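Side-chain contacts in GCN5-related N-acetyltransferase (Kribbella flavida, PDB 4MY0), which probably transfers the acetyl group of acetyl-CoA to an amine, consistent with an aminoglycoside N-acetyltransferase of the GCN5-related family: residues G133-G138 with L348-A353; A238-V243 with V253-S258; M281-D286 with P314-R319. All blocks are in the same frame, centred on the assembly; numbering follows the deposited sequence.

Contacts 1 and 3 are neighbours, their centres 11 Å apart, and both join the GNAT part of the chain to the sterol carrier protein-like part. Strands 135-146 and 274-284 pair between them: Glu135 O lies 2.8 Å from Leu282 N, a probable hydrogen bond, and Ala349 CB packs 3.2 Å from Leu282 O. Contact 2, within the second GNAT region, lies across the chain's centre, its own centre 30 Å from that of contact 1 and 38 Å from that of contact 3. A bound coenzyme A derivative (AC8) lies about 10 Å from the side chain of Phe136. A separate acetyl-CoA is about 11 Å from that of Val253.

Contact 1: residues G133-G138 with L348-A353; sequences GYEFGG and LAALYA
Glu135 and Ala350 begin the meeting of a GNAT strand, 135-146, with helix 345-352 of the sterol carrier protein-like region. Only the stem of Glu135 faces the helix, its CG standing 4.4 Å from Ala350 CB. CG is anti to the backbone N (chi1 -166°) and the next bond turns back (chi2 42°), curling the carboxylate onto its own strand. There OE1 accepts Phe136 N at 2.8 Å, met on the anti side and 34° out of the carboxylate plane, while OE2 forms salt bridges with Arg346, just before the helical segment, and Arg130. One oxygen is thus taken by a backbone N-H and the other by two arginines, which probably stabilise the negative charge of this buried acid. Phe136 lends the contact its backbone: its carbonyl O approaches Ala350 CB at 4.3 Å. The ring points to the other side of the strand, onto Met281 and onto His264 of a second subunit. Gly137 and Gly138 follow, both opposite Trp280 in a classic beta bulge. Gly137, with no side chain, brings its bare backbone against Ala353, the residue just after the helix. Ala353 is itself tied back there, its N donating to Ala349 O at 3.0 Å. Its methyl carbon CB points at the strand and rests 3.3 Å from Gly137 O and 3.8 Å from Gly137 CA.

Contact 2: residues A238-V243 with V253-S258; sequences ALWATV and VHAYLS
With CG anti to its carbonyl carbon (chi1 -77°), Trp240 leaves the helix at a slant and swings the six-membered end of its indole across to Ala255 and Leu257. Val243, one turn on, has CG1 anti to its backbone N (chi1 -178°), which aims that methyl at Val253. The indole meets the strand segment by its edge. Leu257 CD2 comes in near the ring plane, 3.6 Å from Trp240 CZ2 and 3.7 Å from Trp240 CH2; the two side chains run at each other from opposite directions. Ala255 CB meets the same rim, 3.9 Å from Trp240 CH2. Val243 and Val253 touch branch to branch, CG1 to CG1, at 3.9 Å, and Val253 CG2 is 4.1 Å from Val243 CG1. No hydrogen bond crosses; the join is apolar and buried. In this GNAT region it closes a beta-alpha-beta crossover, in which helix 233-244 links the parallel strands 222-230 and 252-256 and packs on both. Trp240 also rests on Leu228 of the first strand and on Val263 of helix 263-266, while strand 252-256 is flanked by 222-230 along one edge and by antiparallel 135-146 along the other.

Contact 3: residues M281-D286 with P314-R319; sequences MLRLLD and PAQSGR
Gln316 carries most of this contact, reaching from a 3-10 turn to the backbone at the end of strand 274-284, where Leu284 and Leu285 receive it. CG is anti to the carbonyl carbon (chi1 -70°) and the chain beyond it is extended, which carries the amide out to Leu284 O and lays CG and CD along the Leu285 peptide. NE2 gives Leu284 O a weak hydrogen bond, 3.0 Å long and bent to 127°; its stronger partner is Asp310 OD1. The same carbonyl is also taken by Arg283 NH1 at 2.8 Å, the donor somewhat tilted from the carbonyl plane. Gln316 NE2 lies at the edge of the Arg283 guanidinium, 3.8 Å from NH1, the two flat groups turned 35° apart. Leu284 adds a side-chain touch, its CB 3.6 Å from Gln316 OE1. Leu285 takes part through its peptide alone: Gln316 CD packs 3.6 Å from Leu285 O, while the leucine side chain turns away to helix 99-113. Gln316 OE1 is 3.0 Å from Asp286 N, but at an angle too poor for a bond. Replacing Gln316 with an alanine would probably open a gap over the Leu285 peptide and leave Asp310 OD1 without its amide donor. Asp310 also forms a salt bridge with Arg283 NH2, so one carboxylate engages both side chains that donate to Leu284 O and probably offsets the buried arginine's charge. Gln316 NE2 thus donates to Asp310 within its own region and only weakly across to the GNAT strand, and the firmer polar tie between the two is the Arg283-Asp310 salt bridge.

Contact 1: residues G133-G138 with L348-A353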
loop_
_atom_site.group_PDB
_atom_site.type_symbol
_atom_site.label_atom_id
_atom_site.label_comp_id
_atom_site.label_asym_id
_atom_site.label_seq_id
_atom_site.Cartn_x
_atom_site.Cartn_y
_atom_site.Cartn_z
ATOM N N GLY C 133 20.895 -28.254 -19.153
ATOM C CA GLY C 133 22.215 -28.261 -18.559
ATOM C C GLY C 133 22.671 -26.983 -17.872
ATOM O O GLY C 133 23.784 -26.945 -17.353
ATOM N N TYR C 134 21.834 -25.945 -17.845
ATOM C CA TYR C 134 22.207 -24.707 -17.174
ATOM C C TYR C 134 22.016 -24.835 -15.661
ATOM O O TYR C 134 21.152 -25.590 -15.201
ATOM C CB TYR C 134 21.337 -23.548 -17.662
ATOM C CG TYR C 134 21.657 -23.035 -19.057
ATOM C CD1 TYR C 134 22.389 -21.859 -19.234
ATOM C CD2 TYR C 134 21.196 -23.700 -20.196
ATOM C CE1 TYR C 134 22.668 -21.367 -20.512
ATOM C CE2 TYR C 134 21.464 -23.213 -21.474
ATOM C CZ TYR C 134 22.204 -22.046 -21.627
ATOM O OH TYR C 134 22.487 -21.557 -22.898
ATOM N N GLU C 135 22.799 -24.088 -14.888
ATOM C CA GLU C 135 22.540 -23.983 -13.451
ATOM C C GLU C 135 22.869 -22.572 -12.991
ATOM O O GLU C 135 23.652 -21.879 -13.649
ATOM C CB GLU C 135 23.353 -25.020 -12.653
ATOM C CG GLU C 135 22.885 -25.202 -11.183
ATOM C CD GLU C 135 21.355 -25.223 -11.054
ATOM O OE1 GLU C 135 20.769 -24.160 -10.717
ATOM O OE2 GLU C 135 20.737 -26.289 -11.312
ATOM N N PHE C 136 22.264 -22.138 -11.878
ATOM C CA PHE C 136 22.595 -20.831 -11.302
ATOM C C PHE C 136 24.090 -20.696 -11.061
ATOM O O PHE C 136 24.733 -21.619 -10.537
ATOM C CB PHE C 136 21.802 -20.559 -10.021
ATOM C CG PHE C 136 20.348 -20.250 -10.277
ATOM C CD1 PHE C 136 19.982 -19.260 -11.193
ATOM C CD2 PHE C 136 19.351 -20.977 -9.656
ATOM C CE1 PHE C 136 18.635 -18.972 -11.454
ATOM C CE2 PHE C 136 18.002 -20.699 -9.904
ATOM C CZ PHE C 136 17.647 -19.687 -10.801
ATOM N N GLY C 137 24.636 -19.553 -11.474
ATOM C CA GLY C 137 26.071 -19.337 -11.438
ATOM C C GLY C 137 26.468 -18.074 -10.697
ATOM O O GLY C 137 27.631 -17.916 -10.322
ATOM N N GLY C 138 25.521 -17.160 -10.496
ATOM C CA GLY C 138 25.847 -15.903 -9.830
ATOM C C GLY C 138 24.654 -14.987 -9.658
ATOM O O GLY C 138 23.532 -15.361 -9.994
ATOM N N LEU C 348 28.882 -29.133 -13.301
ATOM C CA LEU C 348 30.060 -28.581 -13.966
ATOM C C LEU C 348 30.002 -27.043 -14.006
ATOM O O LEU C 348 30.946 -26.349 -13.593
ATOM C CB LEU C 348 30.135 -29.142 -15.388
ATOM C CG LEU C 348 31.320 -28.676 -16.217
ATOM C CD1 LEU C 348 32.604 -29.110 -15.536
ATOM C CD2 LEU C 348 31.215 -29.219 -17.646
ATOM N N ALA C 349 28.889 -26.514 -14.500
ATOM C CA ALA C 349 28.697 -25.062 -14.560
ATOM C C ALA C 349 28.766 -24.411 -13.170
ATOM O O ALA C 349 29.417 -23.381 -12.990
ATOM C CB ALA C 349 27.376 -24.728 -15.241
ATOM N N ALA C 350 28.083 -24.997 -12.192
ATOM C CA ALA C 350 28.096 -24.434 -10.841
ATOM C C ALA C 350 29.509 -24.482 -10.230
ATOM O O ALA C 350 29.950 -23.526 -9.579
ATOM C CB ALA C 350 27.094 -25.150 -9.949
ATOM N N LEU C 351 30.216 -25.590 -10.439
ATOM C CA LEU C 351 31.599 -25.706 -9.968
ATOM C C LEU C 351 32.485 -24.633 -10.615
ATOM O O LEU C 351 33.291 -23.982 -9.934
ATOM C CB LEU C 351 32.152 -27.103 -10.273
ATOM C CG LEU C 351 33.649 -27.299 -10.061
ATOM C CD1 LEU C 351 33.963 -27.208 -8.590
ATOM C CD2 LEU C 351 34.168 -28.623 -10.652
ATOM N N TYR C 352 32.315 -24.440 -11.924
ATOM C CA TYR C 352 33.065 -23.432 -12.681
ATOM C C TYR C 352 32.804 -22.041 -12.120
ATOM O O TYR C 352 33.681 -21.172 -12.145
ATOM C CB TYR C 352 32.649 -23.478 -14.153
ATOM C CG TYR C 352 33.449 -22.584 -15.083
ATOM C CD1 TYR C 352 34.553 -23.083 -15.763
ATOM C CD2 TYR C 352 33.084 -21.254 -15.307
ATOM C CE1 TYR C 352 35.290 -22.285 -16.621
ATOM C CE2 TYR C 352 33.811 -20.440 -16.183
ATOM C CZ TYR C 352 34.914 -20.976 -16.834
ATOM O OH TYR C 352 35.662 -20.208 -17.699
ATOM N N ALA C 353 31.592 -21.838 -11.616
ATOM C CA ALA C 353 31.196 -20.544 -11.076
ATOM C C ALA C 353 31.647 -20.336 -9.629
ATOM O O ALA C 353 31.401 -19.273 -9.061
ATOM C CB ALA C 353 29.676 -20.371 -11.174
#

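Contact 2: residues A238-V243 with V253-S258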
loop_
_atom_site.group_PDB
_atom_site.type_symbol
_atom_site.label_atom_id
_atom_site.label_comp_id
_atom_site.label_asym_id
_atom_site.label_seq_id
_atom_site.Cartn_x
_atom_site.Cartn_y
_atom_site.Cartn_z
ATOM N N ALA C 238 34.526 11.042 -4.630
ATOM C CA ALA C 238 34.113 12.075 -5.587
ATOM C C ALA C 238 32.960 11.634 -6.488
ATOM O O ALA C 238 32.042 12.414 -6.753
ATOM C CB ALA C 238 35.308 12.523 -6.442
ATOM N N LEU C 239 33.024 10.400 -6.984
ATOM C CA LEU C 239 32.008 9.915 -7.908
ATOM C C LEU C 239 30.697 9.634 -7.174
ATOM O O LEU C 239 29.624 9.966 -7.678
ATOM C CB LEU C 239 32.487 8.666 -8.643
ATOM C CG LEU C 239 33.648 8.844 -9.621
ATOM C CD1 LEU C 239 34.130 7.491 -10.072
ATOM C CD2 LEU C 239 33.239 9.690 -10.821
ATOM N N TRP C 240 30.772 9.027 -5.991
ATOM C CA TRP C 240 29.559 8.864 -5.173
ATOM C C TRP C 240 29.000 10.224 -4.801
ATOM O O TRP C 240 27.791 10.416 -4.764
ATOM C CB TRP C 240 29.826 8.041 -3.907
ATOM C CG TRP C 240 29.918 6.575 -4.186
ATOM C CD1 TRP C 240 31.031 5.785 -4.095
ATOM C CD2 TRP C 240 28.853 5.719 -4.629
ATOM N NE1 TRP C 240 30.719 4.485 -4.451
ATOM C CE2 TRP C 240 29.393 4.424 -4.794
ATOM C CE3 TRP C 240 27.496 5.930 -4.923
ATOM C CZ2 TRP C 240 28.621 3.340 -5.231
ATOM C CZ3 TRP C 240 26.732 4.861 -5.351
ATOM C CH2 TRP C 240 27.291 3.578 -5.498
ATOM N N ALA C 241 29.881 11.177 -4.513
ATOM C CA ALA C 241 29.407 12.500 -4.118
ATOM C C ALA C 241 28.746 13.218 -5.305
ATOM O O ALA C 241 27.789 13.970 -5.122
ATOM C CB ALA C 241 30.541 13.327 -3.509
ATOM N N THR C 242 29.245 12.971 -6.517
ATOM C CA THR C 242 28.588 13.467 -7.732
ATOM C C THR C 242 27.144 12.967 -7.826
ATOM O O THR C 242 26.222 13.757 -8.033
ATOM C CB THR C 242 29.356 13.056 -8.999
ATOM O OG1 THR C 242 30.711 13.500 -8.889
ATOM C CG2 THR C 242 28.723 13.677 -10.249
ATOM N N VAL C 243 26.942 11.661 -7.661
ATOM C CA VAL C 243 25.588 11.106 -7.693
ATOM C C VAL C 243 24.727 11.698 -6.568
ATOM O O VAL C 243 23.595 12.144 -6.795
ATOM C CB VAL C 243 25.598 9.568 -7.562
ATOM C CG1 VAL C 243 24.175 9.010 -7.648
ATOM C CG2 VAL C 243 26.481 8.944 -8.642
ATOM N N VAL C 253 19.259 6.715 -3.540
ATOM C CA VAL C 253 20.054 6.244 -4.664
ATOM C C VAL C 253 20.106 4.724 -4.677
ATOM O O VAL C 253 20.627 4.119 -3.742
ATOM C CB VAL C 253 21.501 6.740 -4.580
ATOM C CG1 VAL C 253 22.319 6.132 -5.730
ATOM C CG2 VAL C 253 21.552 8.267 -4.635
ATOM N N HIS C 254 19.577 4.099 -5.728
ATOM C CA HIS C 254 19.703 2.656 -5.859
ATOM C C HIS C 254 21.004 2.375 -6.622
ATOM O O HIS C 254 21.386 3.146 -7.514
ATOM C CB HIS C 254 18.508 2.076 -6.623
ATOM C CG HIS C 254 17.172 2.434 -6.038
ATOM N ND1 HIS C 254 16.770 2.023 -4.784
ATOM C CD2 HIS C 254 16.136 3.143 -6.552
ATOM C CE1 HIS C 254 15.548 2.472 -4.545
ATOM N NE2 HIS C 254 15.143 3.159 -5.600
ATOM N N ALA C 255 21.703 1.298 -6.277
ATOM C CA ALA C 255 22.927 0.979 -7.007
ATOM C C ALA C 255 23.066 -0.501 -7.295
ATOM O O ALA C 255 22.818 -1.359 -6.429
ATOM C CB ALA C 255 24.149 1.490 -6.270
ATOM N N TYR C 256 23.466 -0.793 -8.523
ATOM C CA TYR C 256 23.872 -2.139 -8.880
ATOM C C TYR C 256 25.358 -2.272 -8.612
ATOM O O TYR C 256 26.179 -1.532 -9.176
ATOM C CB TYR C 256 23.540 -2.428 -10.342
ATOM C CG TYR C 256 22.062 -2.579 -10.547
ATOM C CD1 TYR C 256 21.426 -3.775 -10.229
ATOM C CD2 TYR C 256 21.285 -1.520 -11.022
ATOM C CE1 TYR C 256 20.064 -3.923 -10.385
ATOM C CE2 TYR C 256 19.914 -1.667 -11.192
ATOM C CZ TYR C 256 19.316 -2.875 -10.870
ATOM O OH TYR C 256 17.960 -3.048 -11.023
ATOM N N LEU C 257 25.690 -3.203 -7.722
ATOM C CA LEU C 257 27.074 -3.466 -7.337
ATOM C C LEU C 257 27.184 -4.734 -6.490
ATOM O O LEU C 257 26.181 -5.251 -5.999
ATOM C CB LEU C 257 27.659 -2.276 -6.572
ATOM C CG LEU C 257 26.778 -1.369 -5.724
ATOM C CD1 LEU C 257 26.464 -1.993 -4.389
ATOM C CD2 LEU C 257 27.519 -0.066 -5.542
ATOM N N SER C 258 28.404 -5.226 -6.317
ATOM C CA SER C 258 28.636 -6.381 -5.451
ATOM C C SER C 258 28.381 -6.045 -3.979
ATOM O O SER C 258 28.520 -4.888 -3.574
ATOM C CB SER C 258 30.068 -6.872 -5.636
ATOM O OG SER C 258 30.525 -7.544 -4.476
#

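Contact 3: residues M281-D286 with P314-R319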
loop_
_atom_site.group_PDB
_atom_site.type_symbol
_atom_site.label_atom_id
_atom_site.label_comp_id
_atom_site.label_asym_id
_atom_site.label_seq_id
_atom_site.Cartn_x
_atom_site.Cartn_y
_atom_site.Cartn_z
HETATM N N MSE C 281 21.977 -17.897 -14.812
HETATM C CA MSE C 281 22.470 -19.258 -14.991
HETATM C C MSE C 281 23.639 -19.317 -15.946
HETATM O O MSE C 281 23.820 -18.413 -16.758
HETATM C CB MSE C 281 21.368 -20.172 -15.498
HETATM C CG MSE C 281 20.352 -20.512 -14.426
HETATM SE SE MSE C 281 19.050 -21.780 -15.124
HETATM C CE MSE C 281 18.248 -22.274 -13.417
ATOM N N LEU C 282 24.409 -20.401 -15.842
ATOM C CA LEU C 282 25.617 -20.605 -16.629
ATOM C C LEU C 282 25.614 -22.021 -17.183
ATOM O O LEU C 282 25.114 -22.941 -16.528
ATOM C CB LEU C 282 26.839 -20.446 -15.724
ATOM C CG LEU C 282 28.202 -20.651 -16.371
ATOM C CD1 LEU C 282 28.435 -19.545 -17.391
ATOM C CD2 LEU C 282 29.302 -20.660 -15.310
ATOM N N ARG C 283 26.153 -22.200 -18.385
ATOM C CA ARG C 283 26.432 -23.545 -18.894
ATOM C C ARG C 283 27.792 -23.584 -19.596
ATOM O O ARG C 283 28.135 -22.647 -20.317
ATOM C CB ARG C 283 25.348 -23.995 -19.879
ATOM C CG ARG C 283 25.415 -25.489 -20.201
ATOM C CD ARG C 283 24.796 -25.834 -21.565
ATOM N NE ARG C 283 24.318 -27.221 -21.590
ATOM C CZ ARG C 283 25.109 -28.291 -21.681
ATOM N NH1 ARG C 283 26.430 -28.150 -21.757
ATOM N NH2 ARG C 283 24.582 -29.511 -21.688
ATOM N N LEU C 284 28.568 -24.648 -19.391
ATOM C CA LEU C 284 29.785 -24.836 -20.187
ATOM C C LEU C 284 29.449 -25.547 -21.512
ATOM O O LEU C 284 28.774 -26.583 -21.518
ATOM C CB LEU C 284 30.853 -25.631 -19.427
ATOM C CG LEU C 284 31.415 -25.175 -18.075
ATOM C CD1 LEU C 284 32.899 -25.475 -17.996
ATOM C CD2 LEU C 284 31.130 -23.716 -17.727
ATOM N N LEU C 285 29.909 -24.989 -22.627
ATOM C CA LEU C 285 29.711 -25.611 -23.940
ATOM C C LEU C 285 30.958 -26.345 -24.445
ATOM O O LEU C 285 30.852 -27.305 -25.218
ATOM C CB LEU C 285 29.311 -24.561 -24.976
ATOM C CG LEU C 285 28.154 -23.635 -24.627
ATOM C CD1 LEU C 285 27.908 -22.667 -25.767
ATOM C CD2 LEU C 285 26.920 -24.459 -24.332
ATOM N N ASP C 286 32.134 -25.859 -24.043
ATOM C CA ASP C 286 33.411 -26.471 -24.424
ATOM C C ASP C 286 34.320 -26.372 -23.194
ATOM O O ASP C 286 35.076 -25.409 -23.049
ATOM C CB ASP C 286 34.014 -25.725 -25.634
ATOM C CG ASP C 286 35.412 -26.236 -26.037
ATOM O OD1 ASP C 286 35.883 -25.833 -27.125
ATOM O OD2 ASP C 286 36.051 -27.019 -25.289
ATOM N N PRO C 314 28.373 -34.056 -26.079
ATOM C CA PRO C 314 29.176 -35.276 -25.970
ATOM C C PRO C 314 30.684 -35.022 -26.015
ATOM O O PRO C 314 31.443 -35.756 -25.379
ATOM C CB PRO C 314 28.735 -36.086 -27.194
ATOM C CG PRO C 314 27.329 -35.636 -27.447
ATOM C CD PRO C 314 27.338 -34.166 -27.126
ATOM N N ALA C 315 31.115 -34.004 -26.750
ATOM C CA ALA C 315 32.542 -33.686 -26.816
ATOM C C ALA C 315 33.143 -33.343 -25.434
ATOM O O ALA C 315 34.345 -33.533 -25.215
ATOM C CB ALA C 315 32.790 -32.561 -27.815
ATOM N N GLN C 316 32.306 -32.843 -24.520
ATOM C CA GLN C 316 32.720 -32.516 -23.153
ATOM C C GLN C 316 32.733 -33.735 -22.243
ATOM O O GLN C 316 33.300 -33.693 -21.146
ATOM C CB GLN C 316 31.745 -31.500 -22.509
ATOM C CG GLN C 316 31.806 -30.128 -23.092
ATOM C CD GLN C 316 31.247 -29.080 -22.164
ATOM O OE1 GLN C 316 31.877 -28.043 -21.958
ATOM N NE2 GLN C 316 30.062 -29.334 -21.599
ATOM N N SER C 317 32.068 -34.804 -22.662
ATOM C CA SER C 317 31.820 -35.918 -21.752
ATOM C C SER C 317 33.012 -36.850 -21.625
ATOM O O SER C 317 33.839 -36.935 -22.534
ATOM C CB SER C 317 30.590 -36.702 -22.187
ATOM O OG SER C 317 29.434 -35.894 -22.067
ATOM N N GLY C 318 33.087 -37.557 -20.501
ATOM C CA GLY C 318 34.191 -38.482 -20.258
ATOM C C GLY C 318 35.054 -38.034 -19.097
ATOM O O GLY C 318 34.698 -37.092 -18.361
ATOM N N ARG C 319 36.190 -38.706 -18.924
ATOM C CA ARG C 319 37.069 -38.417 -17.802
ATOM C C ARG C 319 38.196 -37.468 -18.186
ATOM O O ARG C 319 38.937 -37.699 -19.142
ATOM C CB ARG C 319 37.649 -39.698 -17.209
ATOM C CG ARG C 319 38.424 -39.438 -15.937
ATOM C CD ARG C 319 38.745 -40.732 -15.249
ATOM N NE ARG C 319 39.484 -40.538 -14.007
ATOM C CZ ARG C 319 39.280 -41.275 -12.923
ATOM N NH1 ARG C 319 38.350 -42.222 -12.944
ATOM N NH2 ARG C 319 39.992 -41.066 -11.823
#